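Local coordinates for flagellar assembly factor FliW (Geobacillus thermodenitrificans, PDB 5DMD), which probably binds the translational repressor CsrA, relieving its block on flagellin synthesis, and binds flagellin during assembly of the flagellum, at residues 88-93 / 112-117; 7-12 / 36-41; 57-62 / 94-99. The protein carries 1 engineered substitution. All coordinates share one frame; numbering follows the deposited sequence. Where two conformers were deposited one is given.

Overall arrangement
From the N terminus, the chain first forms the 7-12 loop, which joins the two strands of a small antiparallel sheet. Interaction 2 closes when 36-41 arrives, and it ties that loop to strand 34-39 of the main antiparallel sheet. The other two contacts follow it and cross. Segment 57-62 opens interaction 3 and 88-93 opens interaction 1; 94-99 then closes interaction 3 before 112-117 closes interaction 1. Strand 90-97 serves both, so it sits between strands 57-61 and 106-116. Interaction 1 pairs the arms of a beta hairpin. Interaction 3 spans a longer connection that contains helix 76-81. Tyr-93 and Ile-115 of interaction 1 also pack on Leu-37 of segment 36-41.

Interaction 1: residues 88-93 / 112-117; sequences QDVALY and PIVINV
Leu-92 lies alongside Val-114, the two side chains running in one direction, and its CD2 methyl rests 3.6 Å from Val-114 CG2. With Leu-92 CG anti to the carbonyl carbon (chi1 -72°) and CD1 extended away from CA, the CD2 branch is turned to the valine. Val-90 comes to the same valine at a slant, with its CG1 3.9 Å from Val-114 CG1. Val-114 is thus met by two side chains of the partner strand, Leu-92 mainly at CG2 and Val-90 at CG1. Leu-82 and Val-125 also pack on it.

On the other face of the sheet, Tyr-93 and Ile-115 meet obliquely, with CE2 of the ring 4.0 Å from the CD1 methyl of the isoleucine. Leu-37 touches both. Further along that face, Ala-91 CB packs 3.6 Å from Val-117 CG2.

The backbones form the antiparallel ladder of a beta hairpin built from strands 90-97 and 106-116. Ala-91 and Ile-115 exchange two hydrogen bonds, as do Tyr-93 and Ile-113. The bond from Ala-91 N to Ile-115 O is 2.9 Å long and nearly straight (165°).

At the end of the ladder, Asp-89 O accepts from Val-117 N at 3.2 Å and from water 1 at 2.7 Å. The same water donates to Asn-116 OD1, which also accepts from Lys-119 N, while Asn-116 ND2 donates to Leu-82 O. The buried amide is therefore bonded at both ends, which should fix its rotation. The ladder satisfies the facing N-H and C=O groups of Ala-91, Tyr-93, Ile-113 and Ile-115, and the water extends the polar pairing past the last bridge.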
loop_
_atom_site.group_PDB
_atom_site.type_symbol
_atom_site.label_atom_id
_atom_site.label_comp_id
_atom_site.label_asym_id
_atom_site.label_seq_id
_atom_site.Cartn_x
_atom_site.Cartn_y
_atom_site.Cartn_z
ATOM N N GLN A 88 8.929 1.706 15.005
ATOM C CA GLN A 88 8.100 2.868 15.312
ATOM C C GLN A 88 8.082 3.884 14.177
ATOM O O GLN A 88 7.206 4.758 14.153
ATOM C CB GLN A 88 8.572 3.537 16.613
ATOM C CG GLN A 88 8.315 2.704 17.867
ATOM C CD GLN A 88 6.841 2.585 18.221
ATOM O OE1 GLN A 88 6.008 3.367 17.760
ATOM N NE2 GLN A 88 6.512 1.595 19.045
ATOM N N ASP A 89 9.014 3.787 13.234
ATOM C CA ASP A 89 9.085 4.731 12.127
ATOM C C ASP A 89 8.145 4.377 10.985
ATOM O O ASP A 89 7.913 5.232 10.124
ATOM C CB ASP A 89 10.509 4.772 11.553
ATOM C CG ASP A 89 11.548 5.221 12.565
ATOM O OD1 ASP A 89 11.160 5.748 13.620
ATOM O OD2 ASP A 89 12.761 5.025 12.305
ATOM N N VAL A 90 7.579 3.164 10.973
ATOM C CA VAL A 90 7.070 2.529 9.759
ATOM C C VAL A 90 5.562 2.356 9.834
ATOM O O VAL A 90 5.025 1.928 10.860
ATOM C CB VAL A 90 7.742 1.157 9.570
ATOM C CG1 VAL A 90 7.140 0.418 8.388
ATOM C CG2 VAL A 90 9.234 1.337 9.383
ATOM N N ALA A 91 4.888 2.667 8.731
ATOM C CA ALA A 91 3.537 2.187 8.478
ATOM C C ALA A 91 3.580 1.209 7.313
ATOM O O ALA A 91 4.239 1.469 6.302
ATOM C CB ALA A 91 2.603 3.340 8.121
ATOM N N LEU A 92 2.897 0.077 7.468
ATOM C CA LEU A 92 2.863 -0.971 6.464
ATOM C C LEU A 92 1.457 -1.100 5.893
ATOM O O LEU A 92 0.462 -1.012 6.623
ATOM C CB LEU A 92 3.238 -2.327 7.071
ATOM C CG LEU A 92 4.674 -2.635 7.491
ATOM C CD1 LEU A 92 4.740 -4.052 8.054
ATOM C CD2 LEU A 92 5.657 -2.456 6.347
ATOM N N TYR A 93 1.381 -1.354 4.592
ATOM C CA TYR A 93 0.114 -1.563 3.903
ATOM C C TYR A 93 0.324 -2.657 2.878
ATOM O O TYR A 93 1.442 -2.862 2.397
ATOM C CB TYR A 93 -0.352 -0.304 3.147
ATOM C CG TYR A 93 -0.506 0.903 4.050
ATOM C CD1 TYR A 93 -1.652 1.084 4.807
ATOM C CD2 TYR A 93 0.506 1.845 4.157
ATOM C CE1 TYR A 93 -1.786 2.171 5.649
ATOM C CE2 TYR A 93 0.379 2.940 4.997
ATOM C CZ TYR A 93 -0.764 3.100 5.733
ATOM O OH TYR A 93 -0.882 4.198 6.562
ATOM N N PRO A 112 4.522 -5.534 0.002
ATOM C CA PRO A 112 3.930 -4.472 0.821
ATOM C C PRO A 112 4.428 -3.079 0.458
ATOM O O PRO A 112 5.540 -2.888 -0.058
ATOM C CB PRO A 112 4.363 -4.847 2.248
ATOM C CG PRO A 112 5.655 -5.546 2.053
ATOM C CD PRO A 112 5.488 -6.343 0.772
ATOM N N ILE A 113 3.570 -2.100 0.742
ATOM C CA ILE A 113 3.930 -0.682 0.734
ATOM C C ILE A 113 4.481 -0.329 2.112
ATOM O O ILE A 113 3.811 -0.545 3.129
ATOM C CB ILE A 113 2.702 0.187 0.408
ATOM C CG1 ILE A 113 2.136 -0.132 -0.988
ATOM C CG2 ILE A 113 3.038 1.678 0.547
ATOM C CD1 ILE A 113 3.027 0.337 -2.127
ATOM N N VAL A 114 5.678 0.248 2.148
ATOM C CA VAL A 114 6.384 0.552 3.386
ATOM C C VAL A 114 6.643 2.046 3.401
ATOM O O VAL A 114 7.261 2.575 2.472
ATOM C CB VAL A 114 7.715 -0.213 3.464
ATOM C CG1 VAL A 114 8.442 0.119 4.758
ATOM C CG2 VAL A 114 7.473 -1.715 3.309
ATOM N N ILE A 115 6.194 2.729 4.457
ATOM C CA ILE A 115 6.311 4.179 4.540
ATOM C C ILE A 115 6.986 4.568 5.847
ATOM O O ILE A 115 6.563 4.129 6.923
ATOM C CB ILE A 115 4.930 4.852 4.416
ATOM C CG1 ILE A 115 4.364 4.597 3.016
ATOM C CG2 ILE A 115 5.022 6.349 4.724
ATOM C CD1 ILE A 115 2.940 5.077 2.820
ATOM N N ASN A 116 8.031 5.392 5.755
ATOM C CA ASN A 116 8.523 6.122 6.917
ATOM C C ASN A 116 7.625 7.340 7.059
ATOM O O ASN A 116 7.719 8.287 6.271
ATOM C CB ASN A 116 9.989 6.525 6.756
ATOM C CG ASN A 116 10.538 7.231 7.998
ATOM O OD1 ASN A 116 9.815 7.948 8.692
ATOM N ND2 ASN A 116 11.823 7.040 8.271
ATOM N N VAL A 117 6.739 7.302 8.054
ATOM C CA VAL A 117 5.664 8.290 8.133
ATOM C C VAL A 117 6.225 9.694 8.326
ATOM O O VAL A 117 5.864 10.624 7.598
ATOM C CB VAL A 117 4.667 7.919 9.244
ATOM C CG1 VAL A 117 3.538 8.926 9.282
ATOM C CG2 VAL A 117 4.114 6.524 9.012
HETATM O O HOH W 1 7.869 7.761 11.082
#

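Interaction 2: residues 7-12 / 36-41; sequences KYHGDI and VLLQLE. Engineered in segment 36-41: Gln-39 (natural residue Pro).
The imidazole of His-9 donates the one direct hydrogen bond of this contact, from NE2 to the main-chain O of Gln-39 at 3.0 Å, nearly straight at hydrogen (165°). The oxygen lies close to the ring plane. The donor, however, stands above the carbonyl plane, 48° out of it, and so does not meet a lone pair.

The ring is used a second way. Leu-38 CB sits over one face, toward the rim, in a CH-pi contact 3.9 Å from the ring centroid. The side chains of His-9 and Leu-38 pass one another head to tail, and Leu-38 CD1 reaches His-9 ND1 at 3.7 Å. Leu-40 adds its CD2 methyl 4.0 Å from His-9 CE1. An edge bond and a face contact together should restrict rotation of the imidazole.

Ile-12 and Leu-38 meet tip to tip: Ile-12 CD1 lies 3.7 Å from Leu-38 CD2 and equally near CD1. Ile-12 CG1 stands between the backbone N and the carbonyl carbon (chi1 70°), which, with CD1 extended, directs that methyl at Leu-38. Gln-39 is an engineered residue. Its side chain starts away from the loop, and only its carbonyl group takes the bond. Leu-40, just after it, is the centre of an inverse gamma turn.

Thr-6 OG1 holds the bend of the 7-12 segment, bonding to His-9 N and Gly-10 O. At this surface contact the loop packs through His-9, and the start of strand 12-13 through Ile-12, against strand 34-39 of the main sheet, while Tyr-8 and His-9 also touch Ile-47 on the adjoining strand 45-50.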
loop_
_atom_site.group_PDB
_atom_site.type_symbol
_atom_site.label_atom_id
_atom_site.label_comp_id
_atom_site.label_asym_id
_atom_site.label_seq_id
_atom_site.Cartn_x
_atom_site.Cartn_y
_atom_site.Cartn_z
ATOM N N LYS A 7 -9.164 9.074 -8.129
ATOM C CA LYS A 7 -9.952 7.945 -8.611
ATOM C C LYS A 7 -11.289 7.839 -7.894
ATOM O O LYS A 7 -12.311 7.552 -8.529
ATOM C CB LYS A 7 -9.176 6.639 -8.433
ATOM C CG LYS A 7 -9.897 5.436 -9.033
ATOM C CD LYS A 7 -8.932 4.310 -9.334
ATOM C CE LYS A 7 -9.696 3.027 -9.632
ATOM N NZ LYS A 7 -8.760 1.911 -9.934
ATOM N N TYR A 8 -11.304 8.053 -6.576
ATOM C CA TYR A 8 -12.472 7.774 -5.753
ATOM C C TYR A 8 -12.994 8.960 -4.955
ATOM O O TYR A 8 -14.064 8.833 -4.346
ATOM C CB TYR A 8 -12.162 6.653 -4.750
ATOM C CG TYR A 8 -11.808 5.320 -5.349
ATOM C CD1 TYR A 8 -12.761 4.550 -6.002
ATOM C CD2 TYR A 8 -10.523 4.819 -5.238
ATOM C CE1 TYR A 8 -12.437 3.313 -6.533
ATOM C CE2 TYR A 8 -10.184 3.585 -5.764
ATOM C CZ TYR A 8 -11.146 2.838 -6.412
ATOM O OH TYR A 8 -10.812 1.609 -6.936
ATOM N N HIS A 9 -12.279 10.087 -4.909
ATOM C CA HIS A 9 -12.623 11.178 -4.006
ATOM C C HIS A 9 -13.047 12.453 -4.716
ATOM O O HIS A 9 -13.306 13.459 -4.046
ATOM C CB HIS A 9 -11.440 11.481 -3.077
ATOM C CG HIS A 9 -11.162 10.397 -2.085
ATOM N ND1 HIS A 9 -10.402 9.282 -2.387
ATOM C CD2 HIS A 9 -11.545 10.255 -0.795
ATOM C CE1 HIS A 9 -10.338 8.498 -1.325
ATOM N NE2 HIS A 9 -11.017 9.069 -0.345
ATOM N N GLY A 10 -13.136 12.444 -6.038
ATOM C CA GLY A 10 -13.352 13.676 -6.776
ATOM C C GLY A 10 -12.131 14.583 -6.716
ATOM O O GLY A 10 -11.036 14.180 -6.324
ATOM N N ASP A 11 -12.333 15.832 -7.128
ATOM C CA ASP A 11 -11.245 16.799 -7.064
ATOM C C ASP A 11 -11.034 17.252 -5.621
ATOM O O ASP A 11 -11.977 17.711 -4.965
ATOM C CB ASP A 11 -11.560 18.027 -7.917
ATOM C CG ASP A 11 -11.522 17.755 -9.412
ATOM O OD1 ASP A 11 -11.311 16.607 -9.841
ATOM O OD2 ASP A 11 -11.734 18.726 -10.173
ATOM N N ILE A 12 -9.791 17.189 -5.139
ATOM C CA ILE A 12 -9.496 17.566 -3.763
ATOM C C ILE A 12 -8.315 18.529 -3.711
ATOM O O ILE A 12 -7.516 18.632 -4.647
ATOM C CB ILE A 12 -9.269 16.354 -2.816
ATOM C CG1 ILE A 12 -7.958 15.626 -3.128
ATOM C CG2 ILE A 12 -10.427 15.352 -2.896
ATOM C CD1 ILE A 12 -7.681 14.473 -2.271
ATOM N N VAL A 36 -0.482 10.533 -2.322
ATOM C CA VAL A 36 -1.150 10.901 -1.083
ATOM C C VAL A 36 -1.987 9.709 -0.646
ATOM O O VAL A 36 -2.442 8.913 -1.475
ATOM C CB VAL A 36 -2.008 12.185 -1.228
ATOM C CG1 VAL A 36 -3.043 12.035 -2.336
ATOM C CG2 VAL A 36 -2.670 12.574 0.085
ATOM N N LEU A 37 -2.151 9.559 0.665
ATOM C CA LEU A 37 -2.942 8.481 1.246
ATOM C C LEU A 37 -4.284 9.053 1.670
ATOM O O LEU A 37 -4.335 9.952 2.512
ATOM C CB LEU A 37 -2.225 7.857 2.442
ATOM C CG LEU A 37 -1.124 6.822 2.185
ATOM C CD1 LEU A 37 -0.004 7.359 1.303
ATOM C CD2 LEU A 37 -0.560 6.333 3.509
ATOM N N LEU A 38 -5.364 8.528 1.095
ATOM C CA LEU A 38 -6.702 9.070 1.302
ATOM C C LEU A 38 -7.600 7.997 1.890
ATOM O O LEU A 38 -7.867 6.982 1.242
ATOM C CB LEU A 38 -7.292 9.586 -0.011
ATOM C CG LEU A 38 -6.453 10.559 -0.826
ATOM C CD1 LEU A 38 -7.080 10.784 -2.194
ATOM C CD2 LEU A 38 -6.355 11.890 -0.058
ATOM N N GLN A 39 -8.092 8.241 3.100
ATOM C CA GLN A 39 -8.988 7.288 3.736
ATOM C C GLN A 39 -10.277 7.148 2.935
ATOM O O GLN A 39 -10.852 8.137 2.462
ATOM C CB GLN A 39 -9.290 7.728 5.168
ATOM C CG GLN A 39 -8.087 7.620 6.096
ATOM C CD GLN A 39 -8.462 7.709 7.563
ATOM O OE1 GLN A 39 -8.817 8.778 8.062
ATOM N NE2 GLN A 39 -8.384 6.582 8.261
ATOM N N LEU A 40 -10.703 5.901 2.747
ATOM C CA LEU A 40 -12.010 5.586 2.180
ATOM C C LEU A 40 -12.988 5.715 3.337
ATOM O O LEU A 40 -13.264 4.754 4.055
ATOM C CB LEU A 40 -12.008 4.179 1.597
ATOM C CG LEU A 40 -11.872 4.027 0.081
ATOM C CD1 LEU A 40 -12.505 2.724 -0.381
ATOM C CD2 LEU A 40 -12.494 5.212 -0.644
ATOM N N GLU A 41 -13.502 6.932 3.512
ATOM C CA GLU A 41 -14.205 7.376 4.723
ATOM C C GLU A 41 -14.846 6.288 5.582
ATOM O O GLU A 41 -14.562 6.180 6.776
ATOM C CB GLU A 41 -15.273 8.410 4.379
ATOM C CG GLU A 41 -15.960 8.950 5.619
ATOM C CD GLU A 41 -16.843 10.137 5.326
ATOM O OE1 GLU A 41 -17.325 10.237 4.180
ATOM O OE2 GLU A 41 -17.052 10.968 6.235
#

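Interaction 3: residues 57-62 / 94-99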
loop_
_atom_site.group_PDB
_atom_site.type_symbol
_atom_site.label_atom_id
_atom_site.label_comp_id
_atom_site.label_asym_id
_atom_site.label_seq_id
_atom_site.Cartn_x
_atom_site.Cartn_y
_atom_site.Cartn_z
ATOM N N GLY A 57 -4.874 4.875 -8.517
ATOM C CA GLY A 57 -5.250 4.866 -7.119
ATOM C C GLY A 57 -5.495 3.460 -6.608
ATOM O O GLY A 57 -6.498 2.831 -6.958
ATOM N N PHE A 58 -4.587 2.954 -5.781
ATOM C CA PHE A 58 -4.647 1.577 -5.297
ATOM C C PHE A 58 -5.361 1.485 -3.954
ATOM O O PHE A 58 -5.246 2.380 -3.108
ATOM C CB PHE A 58 -3.231 1.011 -5.157
ATOM C CG PHE A 58 -2.417 1.101 -6.417
ATOM C CD1 PHE A 58 -1.644 2.220 -6.692
ATOM C CD2 PHE A 58 -2.415 0.050 -7.325
ATOM C CE1 PHE A 58 -0.896 2.297 -7.863
ATOM C CE2 PHE A 58 -1.662 0.116 -8.495
ATOM C CZ PHE A 58 -0.904 1.237 -8.763
ATOM N N VAL A 59 -6.095 0.388 -3.758
ATOM C CA VAL A 59 -6.798 0.143 -2.502
ATOM C C VAL A 59 -5.863 -0.580 -1.546
ATOM O O VAL A 59 -5.383 -1.674 -1.856
ATOM C CB VAL A 59 -8.073 -0.679 -2.729
ATOM C CG1 VAL A 59 -8.766 -0.910 -1.401
ATOM C CG2 VAL A 59 -8.993 0.030 -3.714
ATOM N N LEU A 60 -5.633 0.016 -0.376
ATOM C CA LEU A 60 -4.718 -0.512 0.625
ATOM C C LEU A 60 -5.472 -0.896 1.889
ATOM O O LEU A 60 -6.504 -0.304 2.226
ATOM C CB LEU A 60 -3.678 0.538 1.010
ATOM C CG LEU A 60 -2.410 0.697 0.163
ATOM C CD1 LEU A 60 -2.683 0.741 -1.321
ATOM C CD2 LEU A 60 -1.705 1.973 0.616
ATOM N N ILE A 61 -4.932 -1.884 2.599
ATOM C CA ILE A 61 -5.316 -2.155 3.976
ATOM C C ILE A 61 -4.053 -2.182 4.811
ATOM O O ILE A 61 -2.954 -2.449 4.311
ATOM C CB ILE A 61 -6.064 -3.494 4.171
ATOM C CG1 ILE A 61 -5.245 -4.677 3.639
ATOM C CG2 ILE A 61 -7.422 -3.461 3.498
ATOM C CD1 ILE A 61 -5.711 -6.043 4.174
ATOM N N GLU A 62 -4.211 -1.917 6.090
ATOM C CA GLU A 62 -3.166 -2.284 7.018
ATOM C C GLU A 62 -3.213 -3.803 7.185
ATOM O O GLU A 62 -4.273 -4.357 7.510
ATOM C CB GLU A 62 -3.420 -1.589 8.347
ATOM C CG GLU A 62 -2.412 -1.925 9.404
ATOM C CD GLU A 62 -1.311 -0.900 9.439
ATOM O OE1 GLU A 62 -0.138 -1.285 9.254
ATOM O OE2 GLU A 62 -1.617 0.296 9.593
ATOM N N VAL A 94 -0.760 -3.351 2.535
ATOM C CA VAL A 94 -0.751 -4.236 1.373
ATOM C C VAL A 94 -1.868 -3.831 0.422
ATOM O O VAL A 94 -2.911 -3.313 0.836
ATOM C CB VAL A 94 -0.838 -5.732 1.738
ATOM C CG1 VAL A 94 0.457 -6.195 2.420
ATOM C CG2 VAL A 94 -2.056 -6.000 2.622
ATOM N N ILE A 95 -1.651 -4.079 -0.855
ATOM C CA ILE A 95 -2.596 -3.678 -1.892
ATOM C C ILE A 95 -3.589 -4.790 -2.166
ATOM O O ILE A 95 -3.217 -5.954 -2.326
ATOM C CB ILE A 95 -1.853 -3.253 -3.167
ATOM C CG1 ILE A 95 -0.960 -2.062 -2.850
ATOM C CG2 ILE A 95 -2.833 -2.897 -4.300
ATOM C CD1 ILE A 95 -0.089 -1.629 -3.993
ATOM N N LEU A 96 -4.861 -4.420 -2.264
ATOM C CA LEU A 96 -5.924 -5.368 -2.542
ATOM C C LEU A 96 -6.202 -5.485 -4.031
ATOM O O LEU A 96 -6.105 -4.515 -4.788
ATOM C CB LEU A 96 -7.214 -4.943 -1.839
ATOM C CG LEU A 96 -7.181 -4.740 -0.325
ATOM C CD1 LEU A 96 -8.604 -4.509 0.192
ATOM C CD2 LEU A 96 -6.531 -5.932 0.373
ATOM N N THR A 97 -6.579 -6.689 -4.440
ATOM C CA THR A 97 -7.225 -6.919 -5.727
ATOM C C THR A 97 -8.688 -7.137 -5.374
ATOM O O THR A 97 -9.075 -8.213 -4.911
ATOM C CB THR A 97 -6.607 -8.122 -6.426
ATOM O OG1 THR A 97 -5.214 -7.861 -6.637
ATOM C CG2 THR A 97 -7.264 -8.341 -7.782
ATOM N N VAL A 98 -9.492 -6.092 -5.573
ATOM C CA VAL A 98 -10.873 -6.064 -5.108
ATOM C C VAL A 98 -11.744 -6.903 -6.029
ATOM O O VAL A 98 -11.762 -6.699 -7.249
ATOM C CB VAL A 98 -11.386 -4.617 -5.020
ATOM C CG1 VAL A 98 -12.805 -4.594 -4.471
ATOM C CG2 VAL A 98 -10.475 -3.801 -4.128
ATOM N N ALA A 99 -12.489 -7.829 -5.445
ATOM C CA ALA A 99 -13.368 -8.707 -6.200
ATOM C C ALA A 99 -14.828 -8.300 -6.027
ATOM O O ALA A 99 -15.187 -7.542 -5.119
ATOM C CB ALA A 99 -13.183 -10.160 -5.747
HETATM O O HOH W 2 -6.039 -1.858 -5.542
#
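Leu-96 N donates to Val-59 O at 2.8 Å, almost straight (175°). Ile-61 and Val-94 form a reciprocal pair, each N giving to the other's O at 3.0 Å. Between these bonds, Leu-60 and Ile-95 are a non-hydrogen-bonded pair. Leu-60 CA makes a CA-H...O contact with Val-94 O.

Water takes over where the ladder stops. Water 2 accepts from Val-59 N and donates to Leu-96 O, so it stands in for the return bond of the Val-59/Leu-96 pair.

The two strands belong to the main antiparallel sheet of FliW. Their short segments run at 116° to each other, far from the straight antiparallel 180°, which fits the brevity of the ladder.

Apolar contacts fall on two faces. On one, Leu-60 CD1 lies 3.6 Å from Ile-95 CG1, and Ile-95 CG2 touches Phe-58 CB. On the other, Ile-61 CG1 sits between its backbone N and carbonyl carbon (chi1 56°), which places it 3.6 Å from Val-94 CG2. Ile-61 also crosses Leu-96 at about a right angle, its CG2 3.7 Å from Leu-96 CD1. Leu-96 CD1 also reaches Val-59 CG1 at 3.9 Å. Phe-45 of strand 45-50 packs on both Ile-61 and Leu-96.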